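Local coordinates for Pex protein (Anabaena sp. PCC 7120, PDB 2DQL) that is associated with the cyanobacterial circadian clock and, as a dimeric PadR-like winged-helix protein, probably binds DNA to regulate transcription, at residues 96-99 and 100-104; 27-30 and 31-35; 38-41 and 42-46; 6-9 and 10-13. All blocks are in the same frame, centred on the assembly; numbering follows the deposited sequence.

All four contacts are local, each joining neighbouring turns or a helix end, so none closes a long loop. They follow one another along the chain without nesting or crossing. Contact 4 comes first, at the end of helix 3-11, with its centre about 26 Å from that of the chain. Contact 2 ends helix 20-31, and contact 3 opens helix 38-48. These two touch through Val30, which meets Leu41 and Gln44. Contact 1, at the start of helix 96-112, packs on contact 2 through Leu28 and Leu32. Contacts 1, 2 and 3 therefore tie together helices 20-31, 38-48 and 96-112 of one subunit, while contacts 1 and 4 both reach the second subunit.

Contact 1: 96-99 and 100-104; sequences QHQA and EDLAR
The chi1 of His97 (-175°) turns its ring toward the carbonyl side of the backbone, and that of Asp101 (-69°) folds the carboxylate back beside its own N, bringing the two together. They form an i to i+4 pair on helix 96-112, the long C-terminal helix of this PadR-like winged-helix fold. The carboxylate stands over one face of the imidazole, shifted toward the rim, with Asp101 CG 4.1 Å above the plane. The two planes are nearly perpendicular, at 85°. His97 NE2 and Asp101 OD2 are 3.4 Å apart, but the angle is too poor for a hydrogen bond.

Asp101 is held instead by a salt bridge. Arg104 NH2 reaches Asp101 OD1 at 2.5 Å on the anti side, tilted out of the carboxylate plane. The Arg104 guanidinium also lays one face over the carbonyl oxygen of Glu100. A water donates to Glu100 OE1 at 2.7 Å and makes weak bonds with His97 ND1 and Arg104 NH2.

The inner side of the helix is apolar. Ala99 and Leu102 both pack on Leu28 of helix 20-31. Between the two sides lies Gln98, whose amide nitrogen is hydrogen-bonded to Tyr7 OH of the second subunit, so this turn takes part in the dimer interface. The bent Gln98 chain also sets NE2 against its i+4 neighbour, 3.5 Å from Leu102 CG.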
loop_
_atom_site.group_PDB
_atom_site.type_symbol
_atom_site.label_atom_id
_atom_site.label_comp_id
_atom_site.label_asym_id
_atom_site.label_seq_id
_atom_site.Cartn_x
_atom_site.Cartn_y
_atom_site.Cartn_z
ATOM N N GLN A 96 -27.428 -2.617 -11.084
ATOM C CA GLN A 96 -27.699 -3.516 -9.972
ATOM C C GLN A 96 -26.873 -4.803 -10.024
ATOM O O GLN A 96 -26.117 -5.102 -9.100
ATOM C CB GLN A 96 -29.187 -3.872 -9.948
ATOM C CG GLN A 96 -29.691 -4.420 -8.625
ATOM C CD GLN A 96 -30.344 -3.349 -7.768
ATOM O OE1 GLN A 96 -29.685 -2.421 -7.296
ATOM N NE2 GLN A 96 -31.653 -3.466 -7.576
ATOM N N HIS A 97 -27.021 -5.562 -11.106
ATOM C CA HIS A 97 -26.312 -6.827 -11.259
ATOM C C HIS A 97 -24.792 -6.688 -11.242
ATOM O O HIS A 97 -24.108 -7.435 -10.544
ATOM C CB HIS A 97 -26.744 -7.529 -12.551
ATOM C CG HIS A 97 -26.156 -8.895 -12.718
ATOM N ND1 HIS A 97 -26.492 -9.956 -11.903
ATOM C CD2 HIS A 97 -25.231 -9.369 -13.587
ATOM C CE1 HIS A 97 -25.800 -11.023 -12.261
ATOM N NE2 HIS A 97 -25.025 -10.693 -13.282
ATOM N N GLN A 98 -24.265 -5.738 -12.007
ATOM C CA GLN A 98 -22.819 -5.539 -12.052
ATOM C C GLN A 98 -22.279 -5.100 -10.695
ATOM O O GLN A 98 -21.216 -5.552 -10.267
ATOM C CB GLN A 98 -22.445 -4.495 -13.105
ATOM C CG GLN A 98 -20.952 -4.193 -13.144
ATOM C CD GLN A 98 -20.128 -5.373 -13.625
ATOM O OE1 GLN A 98 -20.071 -5.657 -14.824
ATOM N NE2 GLN A 98 -19.492 -6.073 -12.693
ATOM N N ALA A 99 -23.005 -4.219 -10.018
ATOM C CA ALA A 99 -22.560 -3.751 -8.713
ATOM C C ALA A 99 -22.516 -4.916 -7.727
ATOM O O ALA A 99 -21.646 -4.974 -6.860
ATOM C CB ALA A 99 -23.486 -2.651 -8.196
ATOM N N GLU A 100 -23.449 -5.855 -7.864
ATOM C CA GLU A 100 -23.473 -7.001 -6.966
ATOM C C GLU A 100 -22.272 -7.904 -7.234
ATOM O O GLU A 100 -21.703 -8.474 -6.301
ATOM C CB GLU A 100 -24.799 -7.758 -7.120
ATOM C CG GLU A 100 -25.986 -6.887 -6.711
ATOM C CD GLU A 100 -27.347 -7.486 -7.019
ATOM O OE1 GLU A 100 -27.496 -8.146 -8.070
ATOM O OE2 GLU A 100 -28.277 -7.269 -6.213
ATOM N N ASP A 101 -21.874 -8.022 -8.500
ATOM C CA ASP A 101 -20.718 -8.849 -8.842
ATOM C C ASP A 101 -19.455 -8.231 -8.244
ATOM O O ASP A 101 -18.602 -8.932 -7.690
ATOM C CB ASP A 101 -20.547 -8.973 -10.362
ATOM C CG ASP A 101 -21.644 -9.802 -11.014
ATOM O OD1 ASP A 101 -22.113 -10.780 -10.395
ATOM O OD2 ASP A 101 -22.030 -9.482 -12.159
ATOM N N LEU A 102 -19.337 -6.910 -8.357
ATOM C CA LEU A 102 -18.176 -6.214 -7.817
ATOM C C LEU A 102 -18.195 -6.238 -6.294
ATOM O O LEU A 102 -17.148 -6.322 -5.650
ATOM C CB LEU A 102 -18.144 -4.770 -8.331
ATOM C CG LEU A 102 -17.936 -4.654 -9.845
ATOM C CD1 LEU A 102 -17.975 -3.203 -10.259
ATOM C CD2 LEU A 102 -16.596 -5.278 -10.224
ATOM N N ALA A 103 -19.389 -6.168 -5.716
ATOM C CA ALA A 103 -19.518 -6.196 -4.266
ATOM C C ALA A 103 -19.011 -7.535 -3.733
ATOM O O ALA A 103 -18.404 -7.600 -2.664
ATOM C CB ALA A 103 -20.976 -5.985 -3.865
ATOM N N ARG A 104 -19.263 -8.603 -4.484
ATOM C CA ARG A 104 -18.817 -9.929 -4.079
ATOM C C ARG A 104 -17.293 -9.978 -4.029
ATOM O O ARG A 104 -16.719 -10.658 -3.183
ATOM C CB ARG A 104 -19.351 -10.999 -5.038
ATOM C CG ARG A 104 -20.785 -11.439 -4.739
ATOM C CD ARG A 104 -21.190 -12.645 -5.590
ATOM N NE ARG A 104 -21.731 -12.267 -6.894
ATOM C CZ ARG A 104 -22.960 -11.794 -7.084
ATOM N NH1 ARG A 104 -23.782 -11.639 -6.054
ATOM N NH2 ARG A 104 -23.369 -11.478 -8.305
HETATM O O HOH W 1 -26.622 -10.574 -8.731
HETATM O O HOH W 2 -20.196 -8.960 -14.895
#

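Contact 2: 27-30 and 31-35; sequences ILYV and LLQGE
Helix 20-31 runs out here: Leu31 N still bonds Ile27 O and Leu32 N bonds Leu28 O, but Val30 O then takes Gln33 N, three residues on, at 2.9 Å. Gly34 leaves the helix with a phi of 148°. At its backbone angles a side chain would press on the carbonyl oxygen of Gln33.

The main side-chain pair is Tyr29 with Gln33. The amide nitrogen of Gln33 sits over one face of the phenol ring, 3.1 Å above the plane and toward the rim. It is closest to Tyr29 CE2 and CZ. Ring and amide planes are 76° apart, so the amide does not lie flat on the ring. Gln33 NE2 also makes a weak bond to Tyr29 O. With an alanine in place of Tyr29, the Gln33 amide would probably lose the ring face it lies over and be held less firmly.

Ile27 and Leu31 point the same way, with Ile27 CG2 3.9 Å from Leu31 CD1. Ile27 packs on helix 56-68, Leu31 on strand 86-91, Leu28 and Leu32 on helix 96-112, and Val30 on helix 38-48. Glu35 bonds Tyr75 and Gln90, linking the exit of the helix to both strands of the wing.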
loop_
_atom_site.group_PDB
_atom_site.type_symbol
_atom_site.label_atom_id
_atom_site.label_comp_id
_atom_site.label_asym_id
_atom_site.label_seq_id
_atom_site.Cartn_x
_atom_site.Cartn_y
_atom_site.Cartn_z
ATOM N N ILE A 27 -17.344 0.533 -2.066
ATOM C CA ILE A 27 -18.374 1.552 -2.175
ATOM C C ILE A 27 -19.672 0.977 -2.743
ATOM O O ILE A 27 -20.750 1.258 -2.224
ATOM C CB ILE A 27 -17.874 2.747 -3.020
ATOM C CG1 ILE A 27 -16.786 3.479 -2.227
ATOM C CG2 ILE A 27 -19.037 3.709 -3.347
ATOM C CD1 ILE A 27 -15.976 4.470 -3.031
ATOM N N LEU A 28 -19.577 0.165 -3.792
ATOM C CA LEU A 28 -20.784 -0.431 -4.369
ATOM C C LEU A 28 -21.448 -1.370 -3.369
ATOM O O LEU A 28 -22.675 -1.450 -3.305
ATOM C CB LEU A 28 -20.456 -1.173 -5.661
ATOM C CG LEU A 28 -20.132 -0.248 -6.834
ATOM C CD1 LEU A 28 -19.658 -1.071 -8.021
ATOM C CD2 LEU A 28 -21.368 0.562 -7.198
ATOM N N TYR A 29 -20.636 -2.088 -2.595
ATOM C CA TYR A 29 -21.155 -2.985 -1.567
ATOM C C TYR A 29 -22.046 -2.193 -0.599
ATOM O O TYR A 29 -23.150 -2.629 -0.244
ATOM C CB TYR A 29 -19.987 -3.613 -0.800
ATOM C CG TYR A 29 -20.376 -4.229 0.527
ATOM C CD1 TYR A 29 -21.068 -5.434 0.584
ATOM C CD2 TYR A 29 -20.057 -3.593 1.726
ATOM C CE1 TYR A 29 -21.437 -5.996 1.808
ATOM C CE2 TYR A 29 -20.419 -4.144 2.953
ATOM C CZ TYR A 29 -21.108 -5.344 2.983
ATOM O OH TYR A 29 -21.471 -5.887 4.197
ATOM N N VAL A 30 -21.567 -1.027 -0.174
ATOM C CA VAL A 30 -22.335 -0.194 0.748
ATOM C C VAL A 30 -23.566 0.409 0.080
ATOM O O VAL A 30 -24.656 0.370 0.645
ATOM C CB VAL A 30 -21.490 0.973 1.317
ATOM C CG1 VAL A 30 -22.374 1.898 2.162
ATOM C CG2 VAL A 30 -20.347 0.431 2.168
ATOM N N LEU A 31 -23.389 0.969 -1.117
ATOM C CA LEU A 31 -24.505 1.600 -1.823
ATOM C C LEU A 31 -25.645 0.637 -2.146
ATOM O O LEU A 31 -26.805 1.052 -2.255
ATOM C CB LEU A 31 -24.002 2.291 -3.099
ATOM C CG LEU A 31 -23.062 3.482 -2.855
ATOM C CD1 LEU A 31 -22.768 4.192 -4.180
ATOM C CD2 LEU A 31 -23.698 4.470 -1.874
ATOM N N LEU A 32 -25.328 -0.645 -2.294
ATOM C CA LEU A 32 -26.364 -1.640 -2.574
ATOM C C LEU A 32 -27.281 -1.790 -1.360
ATOM O O LEU A 32 -28.421 -2.248 -1.481
ATOM C CB LEU A 32 -25.730 -2.990 -2.933
ATOM C CG LEU A 32 -25.161 -3.035 -4.358
ATOM C CD1 LEU A 32 -24.266 -4.251 -4.531
ATOM C CD2 LEU A 32 -26.318 -3.061 -5.356
ATOM N N GLN A 33 -26.786 -1.378 -0.199
ATOM C CA GLN A 33 -27.545 -1.460 1.046
ATOM C C GLN A 33 -28.435 -0.238 1.221
ATOM O O GLN A 33 -29.382 -0.247 2.014
ATOM C CB GLN A 33 -26.596 -1.547 2.237
ATOM C CG GLN A 33 -25.696 -2.761 2.242
ATOM C CD GLN A 33 -24.720 -2.731 3.403
ATOM O OE1 GLN A 33 -25.074 -2.334 4.513
ATOM N NE2 GLN A 33 -23.489 -3.157 3.157
ATOM N N GLY A 34 -28.121 0.816 0.475
ATOM C CA GLY A 34 -28.887 2.046 0.553
ATOM C C GLY A 34 -27.977 3.228 0.298
ATOM O O GLY A 34 -26.750 3.115 0.413
ATOM N N GLU A 35 -28.574 4.367 -0.040
ATOM C CA GLU A 35 -27.817 5.576 -0.335
ATOM C C GLU A 35 -26.854 5.942 0.773
ATOM O O GLU A 35 -27.125 5.725 1.954
ATOM C CB GLU A 35 -28.762 6.755 -0.592
ATOM C CG GLU A 35 -29.657 7.103 0.583
ATOM C CD GLU A 35 -30.398 8.409 0.382
ATOM O OE1 GLU A 35 -30.586 8.811 -0.785
ATOM O OE2 GLU A 35 -30.804 9.027 1.389
#

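Contact 3: 38-41 and 42-46; sequences GTEL and IQQLE. With PO4 (phosphate ion), chain C.
Ile42 N bonds Gly38 O at 3.1 Å, one of the i to i+4 bonds in the first turns of helix 38-48. The Ile42 side chain runs back along the helix, with CG1 3.6 Å from Gly38 O, and packs on Leu59 of helix 56-68.

Gln43 comes next. Its N bonds Thr39 O at 3.0 Å, and its bent side chain extends clear of the preceding turn. Thr39 itself looks outward. Its OG1 is hydrogen-bonded to O1 of a phosphate ion at 2.8 Å, though the placing of this hydroxyl is less sure. The phosphate probably comes from the crystallisation liquor. Arg82 and Arg86 also bind it.

Gln44 N makes a short bond to Glu40 O, at 2.7 Å. The chi1 of Gln44 (-170°) and its extended chain carry the amide out beside the Glu40 side chain, which it crosses at a slant. The amide and carboxylate planes are 64° apart. The polar ends do not meet directly. A water lies between them, 2.6 Å from Glu40 OE1 and 2.7 Å from Gln44 OE1. Each end has a further partner: Glu40 OE1 bonds Ser36 OG, and Gln44 NE2 bonds Glu48 OE2.

Leu45 N reaches Leu41 O only weakly. Tyr26 OH also bonds this carbonyl oxygen, and the Leu45 side chain packs against the same tyrosine. Leu41 is buried against Val30 and Leu59. One face of the helix is thus apolar and packed against helices 20-31 and 56-68, while another carries the water-bridged Glu40 and Gln44. This is consistent with the first helix of the helix-turn-helix in a PadR-like winged-helix fold, helix 56-68 probably being the recognition helix.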
loop_
_atom_site.group_PDB
_atom_site.type_symbol
_atom_site.label_atom_id
_atom_site.label_comp_id
_atom_site.label_asym_id
_atom_site.label_seq_id
_atom_site.Cartn_x
_atom_site.Cartn_y
_atom_site.Cartn_z
ATOM N N GLY A 38 -19.981 10.485 1.082
ATOM C CA GLY A 38 -18.545 10.404 1.314
ATOM C C GLY A 38 -18.038 10.175 2.727
ATOM O O GLY A 38 -17.348 9.188 3.000
ATOM N N THR A 39 -18.366 11.081 3.638
ATOM C CA THR A 39 -17.889 10.940 5.002
ATOM C C THR A 39 -18.332 9.634 5.647
ATOM O O THR A 39 -17.575 9.028 6.403
ATOM C CB THR A 39 -18.335 12.131 5.875
ATOM O OG1 THR A 39 -19.751 12.091 6.077
ATOM C CG2 THR A 39 -17.968 13.427 5.194
ATOM N N GLU A 40 -19.547 9.189 5.341
ATOM C CA GLU A 40 -20.058 7.949 5.915
ATOM C C GLU A 40 -19.334 6.743 5.333
ATOM O O GLU A 40 -19.028 5.785 6.046
ATOM C CB GLU A 40 -21.559 7.817 5.656
ATOM C CG GLU A 40 -22.187 6.604 6.319
ATOM C CD GLU A 40 -23.692 6.566 6.153
ATOM O OE1 GLU A 40 -24.164 6.372 5.013
ATOM O OE2 GLU A 40 -24.403 6.738 7.165
ATOM N N LEU A 41 -19.065 6.785 4.031
ATOM C CA LEU A 41 -18.369 5.683 3.382
ATOM C C LEU A 41 -17.021 5.463 4.062
ATOM O O LEU A 41 -16.619 4.329 4.296
ATOM C CB LEU A 41 -18.173 5.980 1.890
ATOM C CG LEU A 41 -19.474 5.849 1.089
ATOM C CD1 LEU A 41 -19.342 6.507 -0.277
ATOM C CD2 LEU A 41 -19.821 4.360 0.955
ATOM N N ILE A 42 -16.340 6.553 4.391
ATOM C CA ILE A 42 -15.041 6.462 5.046
ATOM C C ILE A 42 -15.173 5.964 6.476
ATOM O O ILE A 42 -14.496 5.016 6.873
ATOM C CB ILE A 42 -14.317 7.828 5.054
ATOM C CG1 ILE A 42 -13.945 8.217 3.621
ATOM C CG2 ILE A 42 -13.062 7.757 5.937
ATOM C CD1 ILE A 42 -13.322 9.599 3.491
ATOM N N GLN A 43 -16.059 6.589 7.245
ATOM C CA GLN A 43 -16.244 6.202 8.637
ATOM C C GLN A 43 -16.757 4.774 8.803
ATOM O O GLN A 43 -16.280 4.034 9.664
ATOM C CB GLN A 43 -17.199 7.176 9.334
ATOM C CG GLN A 43 -17.265 6.982 10.839
ATOM C CD GLN A 43 -15.894 7.067 11.491
ATOM O OE1 GLN A 43 -15.184 8.067 11.346
ATOM N NE2 GLN A 43 -15.513 6.017 12.211
ATOM N N GLN A 44 -17.721 4.387 7.975
ATOM C CA GLN A 44 -18.300 3.052 8.047
ATOM C C GLN A 44 -17.263 1.957 7.822
ATOM O O GLN A 44 -17.348 0.883 8.415
ATOM C CB GLN A 44 -19.427 2.910 7.019
ATOM C CG GLN A 44 -20.255 1.646 7.185
ATOM C CD GLN A 44 -21.446 1.595 6.243
ATOM O OE1 GLN A 44 -22.183 2.570 6.106
ATOM N NE2 GLN A 44 -21.646 0.451 5.603
ATOM N N LEU A 45 -16.288 2.224 6.960
ATOM C CA LEU A 45 -15.252 1.238 6.678
ATOM C C LEU A 45 -14.438 0.953 7.933
ATOM O O LEU A 45 -14.223 -0.207 8.291
ATOM C CB LEU A 45 -14.321 1.738 5.568
ATOM C CG LEU A 45 -13.140 0.818 5.239
ATOM C CD1 LEU A 45 -13.650 -0.530 4.744
ATOM C CD2 LEU A 45 -12.261 1.474 4.191
ATOM N N GLU A 46 -13.999 2.017 8.599
ATOM C CA GLU A 46 -13.200 1.892 9.815
ATOM C C GLU A 46 -13.979 1.207 10.933
ATOM O O GLU A 46 -13.421 0.412 11.690
ATOM C CB GLU A 46 -12.731 3.273 10.291
ATOM C CG GLU A 46 -11.709 3.220 11.425
ATOM C CD GLU A 46 -11.280 4.598 11.903
ATOM O OE1 GLU A 46 -11.006 5.467 11.050
ATOM O OE2 GLU A 46 -11.208 4.809 13.133
HETATM P P PO4 C . -21.186 15.731 4.833
HETATM O O1 PO4 C . -20.528 14.735 5.715
HETATM O O2 PO4 C . -22.594 15.909 5.269
HETATM O O3 PO4 C . -20.489 17.035 4.917
HETATM O O4 PO4 C . -21.162 15.256 3.419
HETATM O O HOH W 3 -24.045 3.828 4.537
#

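Contact 4: 6-9 and 10-13; sequences IYQF and FENP
Phe9 turns the edge of its ring to the face of Phe10 in a T-shaped pair of sequence neighbours, with centroids 5.4 Å apart and planes at 86°. Phe9 CD2 stands 4.0 Å above the middle of the Phe10 ring. Ile6 closes on the same ring from its edge, with CG2 in the ring plane and 4.0 Å from Phe10 CE2. The carbonyl oxygen of Ile6 also lies at this edge, 3.1 Å from Phe10 CD2. The Phe10 chi1 of -66° places the ring there, back along the helix beside Ile6.

The backbone holds these groups in place. Glu11 N bonds Tyr7 O at 3.0 Å, and Asn12 N bonds Gln8 O at 2.8 Å. Asn12 then leaves the helix. Pro13 CA makes a CH...O contact of 3.4 Å with Phe9 O as the chain turns away. Cutting Phe10 back to an alanine is likely to leave the Phe9 edge without a face to meet and open a gap beside Ile6.

Further out lies the second subunit. Ile6 packs on its Cys25, Phe9 on its Val22 and Phe10 on its Leu105. Helix 3-11 is thus an N-terminal arm that reaches across to the partner, and its apolar side forms part of the dimer interface.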
loop_
_atom_site.group_PDB
_atom_site.type_symbol
_atom_site.label_atom_id
_atom_site.label_comp_id
_atom_site.label_asym_id
_atom_site.label_seq_id
_atom_site.Cartn_x
_atom_site.Cartn_y
_atom_site.Cartn_z
ATOM N N ILE A 6 9.949 1.895 13.215
ATOM C CA ILE A 6 10.193 0.691 12.440
ATOM C C ILE A 6 9.711 -0.509 13.246
ATOM O O ILE A 6 8.998 -1.369 12.738
ATOM C CB ILE A 6 11.694 0.544 12.106
ATOM C CG1 ILE A 6 12.137 1.734 11.250
ATOM C CG2 ILE A 6 11.944 -0.768 11.365
ATOM C CD1 ILE A 6 13.624 1.783 10.983
ATOM N N TYR A 7 10.089 -0.562 14.518
ATOM C CA TYR A 7 9.646 -1.657 15.361
ATOM C C TYR A 7 8.122 -1.657 15.465
ATOM O O TYR A 7 7.494 -2.707 15.413
ATOM C CB TYR A 7 10.258 -1.532 16.752
ATOM C CG TYR A 7 11.693 -1.992 16.817
ATOM C CD1 TYR A 7 12.007 -3.347 16.880
ATOM C CD2 TYR A 7 12.738 -1.070 16.808
ATOM C CE1 TYR A 7 13.337 -3.776 16.941
ATOM C CE2 TYR A 7 14.064 -1.486 16.866
ATOM C CZ TYR A 7 14.355 -2.836 16.934
ATOM O OH TYR A 7 15.670 -3.238 17.006
ATOM N N GLN A 8 7.531 -0.475 15.593
ATOM C CA GLN A 8 6.079 -0.369 15.702
ATOM C C GLN A 8 5.348 -0.917 14.477
ATOM O O GLN A 8 4.292 -1.532 14.601
ATOM C CB GLN A 8 5.669 1.087 15.935
ATOM C CG GLN A 8 5.940 1.590 17.341
ATOM C CD GLN A 8 5.304 0.709 18.396
ATOM O OE1 GLN A 8 4.121 0.372 18.311
ATOM N NE2 GLN A 8 6.086 0.329 19.401
ATOM N N PHE A 9 5.914 -0.700 13.294
ATOM C CA PHE A 9 5.295 -1.182 12.065
ATOM C C PHE A 9 5.088 -2.695 12.087
ATOM O O PHE A 9 4.068 -3.200 11.625
ATOM C CB PHE A 9 6.156 -0.819 10.854
ATOM C CG PHE A 9 5.594 -1.302 9.553
ATOM C CD1 PHE A 9 4.617 -0.570 8.891
ATOM C CD2 PHE A 9 6.002 -2.517 9.015
ATOM C CE1 PHE A 9 4.049 -1.043 7.708
ATOM C CE2 PHE A 9 5.439 -2.999 7.836
ATOM C CZ PHE A 9 4.460 -2.259 7.183
ATOM N N PHE A 10 6.062 -3.418 12.628
ATOM C CA PHE A 10 5.984 -4.873 12.685
ATOM C C PHE A 10 5.183 -5.400 13.872
ATOM O O PHE A 10 4.437 -6.368 13.742
ATOM C CB PHE A 10 7.400 -5.462 12.724
ATOM C CG PHE A 10 8.187 -5.220 11.470
ATOM C CD1 PHE A 10 8.011 -6.032 10.353
ATOM C CD2 PHE A 10 9.080 -4.159 11.392
ATOM C CE1 PHE A 10 8.713 -5.788 9.174
ATOM C CE2 PHE A 10 9.788 -3.905 10.217
ATOM C CZ PHE A 10 9.602 -4.724 9.105
ATOM N N GLU A 11 5.338 -4.757 15.022
ATOM C CA GLU A 11 4.659 -5.182 16.243
ATOM C C GLU A 11 3.179 -4.821 16.277
ATOM O O GLU A 11 2.368 -5.545 16.850
ATOM C CB GLU A 11 5.368 -4.580 17.454
ATOM C CG GLU A 11 6.868 -4.821 17.435
ATOM C CD GLU A 11 7.565 -4.290 18.664
ATOM O OE1 GLU A 11 7.323 -3.124 19.038
ATOM O OE2 GLU A 11 8.368 -5.041 19.254
ATOM N N ASN A 12 2.836 -3.696 15.665
ATOM C CA ASN A 12 1.452 -3.239 15.616
ATOM C C ASN A 12 1.183 -2.754 14.197
ATOM O O ASN A 12 1.154 -1.553 13.935
ATOM C CB ASN A 12 1.245 -2.106 16.622
ATOM C CG ASN A 12 1.418 -2.566 18.061
ATOM O OD1 ASN A 12 2.050 -1.887 18.873
ATOM N ND2 ASN A 12 0.848 -3.722 18.385
ATOM N N PRO A 13 0.984 -3.694 13.260
ATOM C CA PRO A 13 0.723 -3.381 11.853
ATOM C C PRO A 13 -0.311 -2.282 11.658
ATOM O O PRO A 13 -1.404 -2.337 12.224
ATOM C CB PRO A 13 0.255 -4.716 11.286
ATOM C CG PRO A 13 1.015 -5.708 12.106
ATOM C CD PRO A 13 0.879 -5.144 13.498
#